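PDB 6KMO: Alpha/beta hydrolase from Enterobacter asburiae, which probably hydrolyses carboxylic ester bonds, as an esterase or lipase built on the alpha/beta hydrolase fold. Local coordinates for residues Gly108-Leu112 and Trp236-Tyr241; Gln272-Asp277 and Gly304-Tyr309. The protein carries 2 engineered substitutions. One frame throughout, in Å; residues are numbered along the deposited sequence.

In the fold
Both contacts are buried at the C-terminal ends of parallel strands in the one large mixed sheet of the alpha/beta hydrolase fold. Contact 1 comes first along the chain and closes before contact 2 opens: it joins the loop after strand 99-105 to helix 231-241. Contact 2 joins the end of strand 269-274 to the loop that follows strand 297-302. In the sheet, strands 174-179 and 203-207 lie between 99-105 and 269-274, and the first of these leads to S180 of the likely nucleophile elbow. The contact centres are about 19 Å apart and their nearest atoms about 5 Å, consistent with two walls of one active-site region.

Contact 1: residues Gly108-Leu112 and Trp236-Tyr241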
loop_
_atom_site.group_PDB
_atom_site.type_symbol
_atom_site.label_atom_id
_atom_site.label_comp_id
_atom_site.label_asym_id
_atom_site.label_seq_id
_atom_site.Cartn_x
_atom_site.Cartn_y
_atom_site.Cartn_z
ATOM N N GLY A 108 14.574 -15.769 4.100
ATOM C CA GLY A 108 15.926 -16.086 4.504
ATOM C C GLY A 108 16.799 -16.709 3.440
ATOM O O GLY A 108 17.842 -17.301 3.767
ATOM N N GLY A 109 16.421 -16.595 2.164
ATOM C CA GLY A 109 17.294 -17.095 1.120
ATOM C C GLY A 109 17.461 -18.590 1.110
ATOM O O GLY A 109 18.483 -19.088 0.587
ATOM N N TRP A 110 16.500 -19.328 1.674
ATOM C CA TRP A 110 16.482 -20.780 1.837
ATOM C C TRP A 110 17.481 -21.259 2.886
ATOM O O TRP A 110 17.225 -22.242 3.583
ATOM C CB TRP A 110 16.652 -21.515 0.507
ATOM C CG TRP A 110 15.565 -21.188 -0.484
ATOM C CD1 TRP A 110 14.259 -21.584 -0.442
ATOM C CD2 TRP A 110 15.693 -20.388 -1.669
ATOM N NE1 TRP A 110 13.565 -21.083 -1.507
ATOM C CE2 TRP A 110 14.425 -20.353 -2.286
ATOM C CE3 TRP A 110 16.755 -19.695 -2.265
ATOM C CZ2 TRP A 110 14.192 -19.674 -3.469
ATOM C CZ3 TRP A 110 16.525 -19.029 -3.440
ATOM C CH2 TRP A 110 15.260 -19.021 -4.041
ATOM N N VAL A 111 18.596 -20.552 3.033
ATOM C CA VAL A 111 19.619 -20.898 4.022
ATOM C C VAL A 111 19.215 -20.448 5.422
ATOM O O VAL A 111 19.406 -21.196 6.397
ATOM C CB VAL A 111 20.965 -20.286 3.595
ATOM C CG1 VAL A 111 22.049 -20.637 4.604
ATOM C CG2 VAL A 111 21.365 -20.739 2.215
ATOM N N LEU A 112 18.669 -19.247 5.552
ATOM C CA LEU A 112 18.384 -18.629 6.844
ATOM C C LEU A 112 16.908 -18.735 7.193
ATOM O O LEU A 112 16.067 -19.112 6.379
ATOM C CB LEU A 112 18.760 -17.139 6.829
ATOM C CG LEU A 112 19.996 -16.689 6.065
ATOM C CD1 LEU A 112 20.100 -15.164 6.149
ATOM C CD2 LEU A 112 21.239 -17.356 6.614
ATOM N N TRP A 236 24.425 -16.198 -3.671
ATOM C CA TRP A 236 24.775 -17.259 -2.730
ATOM C C TRP A 236 23.539 -18.051 -2.315
ATOM O O TRP A 236 23.570 -19.284 -2.218
ATOM C CB TRP A 236 25.466 -16.642 -1.514
ATOM C CG TRP A 236 26.022 -17.595 -0.521
ATOM C CD1 TRP A 236 27.038 -18.486 -0.710
ATOM C CD2 TRP A 236 25.629 -17.731 0.847
ATOM N NE1 TRP A 236 27.285 -19.175 0.443
ATOM C CE2 TRP A 236 26.434 -18.729 1.421
ATOM C CE3 TRP A 236 24.665 -17.102 1.647
ATOM C CZ2 TRP A 236 26.319 -19.111 2.744
ATOM C CZ3 TRP A 236 24.551 -17.498 2.962
ATOM C CH2 TRP A 236 25.373 -18.485 3.496
ATOM N N PHE A 237 22.452 -17.355 -2.013
ATOM C CA PHE A 237 21.218 -18.040 -1.647
ATOM C C PHE A 237 20.759 -18.958 -2.771
ATOM O O PHE A 237 20.483 -20.145 -2.548
ATOM C CB PHE A 237 20.136 -17.008 -1.327
ATOM C CG PHE A 237 20.365 -16.186 -0.068
ATOM C CD1 PHE A 237 20.976 -16.708 1.066
ATOM C CD2 PHE A 237 19.904 -14.878 -0.017
ATOM C CE1 PHE A 237 21.143 -15.941 2.204
ATOM C CE2 PHE A 237 20.051 -14.105 1.128
ATOM C CZ PHE A 237 20.673 -14.637 2.237
ATOM N N TRP A 238 20.688 -18.433 -3.994
ATOM C CA TRP A 238 20.308 -19.256 -5.135
ATOM C C TRP A 238 21.259 -20.434 -5.314
ATOM O O TRP A 238 20.823 -21.545 -5.633
ATOM C CB TRP A 238 20.238 -18.394 -6.395
ATOM C CG TRP A 238 18.918 -17.767 -6.644
ATOM C CD1 TRP A 238 18.589 -16.447 -6.501
ATOM C CD2 TRP A 238 17.733 -18.434 -7.090
ATOM N NE1 TRP A 238 17.256 -16.258 -6.826
ATOM C CE2 TRP A 238 16.717 -17.458 -7.206
ATOM C CE3 TRP A 238 17.434 -19.764 -7.406
ATOM C CZ2 TRP A 238 15.426 -17.772 -7.624
ATOM C CZ3 TRP A 238 16.144 -20.075 -7.820
ATOM C CH2 TRP A 238 15.157 -19.080 -7.926
ATOM N N ASP A 239 22.569 -20.208 -5.132
ATOM C CA ASP A 239 23.531 -21.283 -5.341
ATOM C C ASP A 239 23.355 -22.399 -4.316
ATOM O O ASP A 239 23.545 -23.572 -4.638
ATOM C CB ASP A 239 24.962 -20.750 -5.280
ATOM C CG ASP A 239 25.367 -19.956 -6.517
ATOM O OD1 ASP A 239 24.660 -19.972 -7.547
ATOM O OD2 ASP A 239 26.431 -19.303 -6.457
ATOM N N ASN A 240 23.019 -22.052 -3.072
ATOM C CA ASN A 240 22.759 -23.072 -2.064
ATOM C C ASN A 240 21.453 -23.806 -2.326
ATOM O O ASN A 240 21.324 -24.981 -1.963
ATOM C CB ASN A 240 22.738 -22.426 -0.675
ATOM C CG ASN A 240 24.125 -22.238 -0.095
ATOM O OD1 ASN A 240 24.719 -23.178 0.439
ATOM N ND2 ASN A 240 24.663 -21.031 -0.213
ATOM N N TYR A 241 20.484 -23.140 -2.953
ATOM C CA TYR A 241 19.177 -23.729 -3.238
ATOM C C TYR A 241 19.249 -24.701 -4.413
ATOM O O TYR A 241 18.808 -25.848 -4.307
ATOM C CB TYR A 241 18.215 -22.600 -3.566
ATOM C CG TYR A 241 16.762 -22.968 -3.668
ATOM C CD1 TYR A 241 16.122 -23.711 -2.680
ATOM C CD2 TYR A 241 16.001 -22.520 -4.746
ATOM C CE1 TYR A 241 14.769 -23.983 -2.761
ATOM C CE2 TYR A 241 14.632 -22.784 -4.829
ATOM C CZ TYR A 241 14.027 -23.509 -3.829
ATOM O OH TYR A 241 12.681 -23.772 -3.864
#
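W110 and Y241 lie face to face, holding the HGGGW loop after strand 99-105 against helix 231-241. In hormone-sensitive-lipase-like members of the alpha/beta hydrolase fold, glycines of this motif help to form the oxyanion hole, a role G108 and G109 probably share here. The five-membered ring of W110 and the phenol ring of Y241 are nearly parallel, with planes 3° apart and centroids 3.5 Å apart. Two broad aromatic side chains suit such a large flat interface. Y241 reaches it because its CG is turned opposite the backbone N (chi1 -170°), which carries the ring out from the helix toward the loop. The far rim of the indole serves a different partner: W110 presents an edge to the face of W238 in a T-shaped pair, its CH2 3.8 Å from W238 CZ2. W110 thus joins two helix side chains through its face and its rim, while S141, V181 and N184 border it from outside.

Next to this cluster the backbone itself packs on a ring. G109 CA sits 3.6 Å from the centroid of the F237 ring in a CH-pi contact; glycine suits the place because a bare CA can come this close and because the loop takes a positive phi here. G109 O approaches F237 CB at 3.3 Å, while V111 CG2 comes to the edge of the same ring and L112 CD1 lies 4.0 Å from F237 CZ. The branched V111 also sends CG2 against N240 CB, at 3.6 Å. N240 is tied back to its own helix: its ND2 donates to W236 O (2.9 Å), reaching that oxygen from the face opposite the one used by N240 N.

Contact 2: residues Gln272-Asp277 and Gly304-Tyr309; sequences QTAELD and GMIHDY
Chi1 values of -178° in D277 and -175° in H307 place each CG opposite its own backbone N and bring carboxylate and imidazole together, in a pairing consistent with the acid and base of the alpha/beta hydrolase catalytic triad. H307 ND1 donates to D277 OD2 (2.7 Å) from within the imidazole plane. OD2 is met on its syn side but from well out of the carboxylate plane, and the carboxylate and ring planes stand 72° apart. D277 OD1 caps L279 N, which helps to fix the carboxylate, and H307 touches S180, the probable nucleophile.

One direct backbone bond, L276 N to M305 O (2.9 Å), joins the segments, and a water bridges L276 O and H307 N. A type II turn from I306 to Y309 then swings the tyrosine back toward strand 269-274. There the small A274 lets the ring edge settle close, with its CB 3.8 Å from Y309 CD1.

Y309 OH donates to Q272 OE1 (2.8 Å), and the amide and phenol planes are nearly parallel. Glutamine suits this buried place, since its OE1 accepts from the tyrosine while its NE2 donates to A324 O. The extended E275 side chain uses both oxygens: OE2 forms a salt bridge with R288 of the second subunit, while OE1 accepts from G304 N (2.8 Å) through its anti lone pair.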
loop_
_atom_site.group_PDB
_atom_site.type_symbol
_atom_site.label_atom_id
_atom_site.label_comp_id
_atom_site.label_asym_id
_atom_site.label_seq_id
_atom_site.Cartn_x
_atom_site.Cartn_y
_atom_site.Cartn_z
ATOM N N GLN A 272 3.671 -6.797 -2.152
ATOM C CA GLN A 272 4.331 -5.597 -1.640
ATOM C C GLN A 272 5.781 -5.612 -2.095
ATOM O O GLN A 272 6.444 -6.649 -2.030
ATOM C CB GLN A 272 4.314 -5.519 -0.113
ATOM C CG GLN A 272 2.923 -5.489 0.501
ATOM C CD GLN A 272 2.909 -5.007 1.939
ATOM O OE1 GLN A 272 3.954 -4.899 2.595
ATOM N NE2 GLN A 272 1.708 -4.736 2.451
ATOM N N THR A 273 6.278 -4.465 -2.545
ATOM C CA THR A 273 7.697 -4.328 -2.834
ATOM C C THR A 273 8.285 -3.178 -2.023
ATOM O O THR A 273 7.583 -2.265 -1.583
ATOM C CB THR A 273 7.959 -4.122 -4.327
ATOM O OG1 THR A 273 7.323 -2.906 -4.713
ATOM C CG2 THR A 273 7.478 -5.310 -5.154
ATOM N N ALA A 274 9.595 -3.257 -1.823
ATOM C CA ALA A 274 10.367 -2.211 -1.168
ATOM C C ALA A 274 11.077 -1.381 -2.219
ATOM O O ALA A 274 11.676 -1.928 -3.153
ATOM C CB ALA A 274 11.401 -2.831 -0.239
ATOM N N GLU A 275 11.044 -0.051 -2.061
ATOM C CA GLU A 275 11.642 0.820 -3.074
ATOM C C GLU A 275 13.135 0.551 -3.247
ATOM O O GLU A 275 13.647 0.612 -4.368
ATOM C CB GLU A 275 11.404 2.295 -2.730
ATOM C CG GLU A 275 12.044 3.275 -3.717
ATOM C CD GLU A 275 11.910 4.721 -3.309
ATOM O OE1 GLU A 275 11.805 5.024 -2.100
ATOM O OE2 GLU A 275 11.913 5.560 -4.239
ATOM N N LEU A 276 13.854 0.282 -2.159
ATOM C CA LEU A 276 15.315 0.154 -2.209
ATOM C C LEU A 276 15.710 -1.292 -1.959
ATOM O O LEU A 276 16.363 -1.597 -0.965
ATOM C CB LEU A 276 15.976 1.117 -1.210
ATOM C CG LEU A 276 15.698 2.604 -1.502
ATOM C CD1 LEU A 276 14.616 3.131 -0.591
ATOM C CD2 LEU A 276 16.970 3.448 -1.373
ATOM N N ASP A 277 15.316 -2.185 -2.868
ATOM C CA ASP A 277 15.498 -3.633 -2.756
ATOM C C ASP A 277 15.912 -4.144 -4.127
ATOM O O ASP A 277 15.269 -3.830 -5.130
ATOM C CB ASP A 277 14.162 -4.252 -2.310
ATOM C CG ASP A 277 14.197 -5.766 -2.091
ATOM O OD1 ASP A 277 15.187 -6.444 -2.425
ATOM O OD2 ASP A 277 13.184 -6.286 -1.539
ATOM N N GLY A 304 11.042 4.258 0.513
ATOM C CA GLY A 304 11.982 4.464 1.579
ATOM C C GLY A 304 12.403 3.201 2.289
ATOM O O GLY A 304 13.190 3.280 3.242
ATOM N N MET A 305 11.901 2.046 1.861
ATOM C CA MET A 305 12.112 0.788 2.562
ATOM C C MET A 305 13.198 -0.045 1.891
ATOM O O MET A 305 13.400 0.003 0.672
ATOM C CB MET A 305 10.817 -0.047 2.600
ATOM C CG MET A 305 9.687 0.513 3.440
ATOM S SD MET A 305 10.103 0.768 5.246
ATOM C CE MET A 305 10.423 2.595 5.243
ATOM N N ILE A 306 13.874 -0.836 2.714
ATOM C CA ILE A 306 14.765 -1.873 2.248
ATOM C C ILE A 306 14.050 -3.219 2.223
ATOM O O ILE A 306 12.979 -3.398 2.802
ATOM C CB ILE A 306 16.035 -1.975 3.135
ATOM C CG1 ILE A 306 15.658 -2.172 4.599
ATOM C CG2 ILE A 306 16.927 -0.768 2.928
ATOM C CD1 ILE A 306 16.816 -2.560 5.473
ATOM N N HIS A 307 14.676 -4.188 1.566
ATOM C CA HIS A 307 14.250 -5.575 1.642
ATOM C C HIS A 307 13.991 -5.987 3.088
ATOM O O HIS A 307 14.747 -5.652 3.998
ATOM C CB HIS A 307 15.343 -6.466 1.042
ATOM C CG HIS A 307 14.949 -7.898 0.958
ATOM N ND1 HIS A 307 14.015 -8.355 0.062
ATOM C CD2 HIS A 307 15.303 -8.962 1.721
ATOM C CE1 HIS A 307 13.835 -9.658 0.255
ATOM N NE2 HIS A 307 14.610 -10.045 1.250
ATOM N N ASP A 308 12.923 -6.760 3.302
ATOM C CA ASP A 308 12.615 -7.317 4.621
ATOM C C ASP A 308 12.270 -6.232 5.640
ATOM O O ASP A 308 12.360 -6.454 6.850
ATOM C CB ASP A 308 13.729 -8.236 5.146
ATOM C CG ASP A 308 13.480 -9.699 4.849
ATOM O OD1 ASP A 308 12.311 -10.145 4.692
ATOM O OD2 ASP A 308 14.493 -10.442 4.829
ATOM N N TYR A 309 11.756 -5.092 5.175
ATOM C CA TYR A 309 11.355 -4.035 6.095
ATOM C C TYR A 309 10.377 -4.562 7.131
ATOM O O TYR A 309 10.475 -4.228 8.317
ATOM C CB TYR A 309 10.779 -2.819 5.355
ATOM C CG TYR A 309 9.575 -3.061 4.453
ATOM C CD1 TYR A 309 9.756 -3.358 3.119
ATOM C CD2 TYR A 309 8.281 -2.951 4.926
ATOM C CE1 TYR A 309 8.674 -3.572 2.273
ATOM C CE2 TYR A 309 7.174 -3.169 4.086
ATOM C CZ TYR A 309 7.394 -3.470 2.753
ATOM O OH TYR A 309 6.355 -3.724 1.873
HETATM O O HOH W 1 17.233 -3.712 0.366
#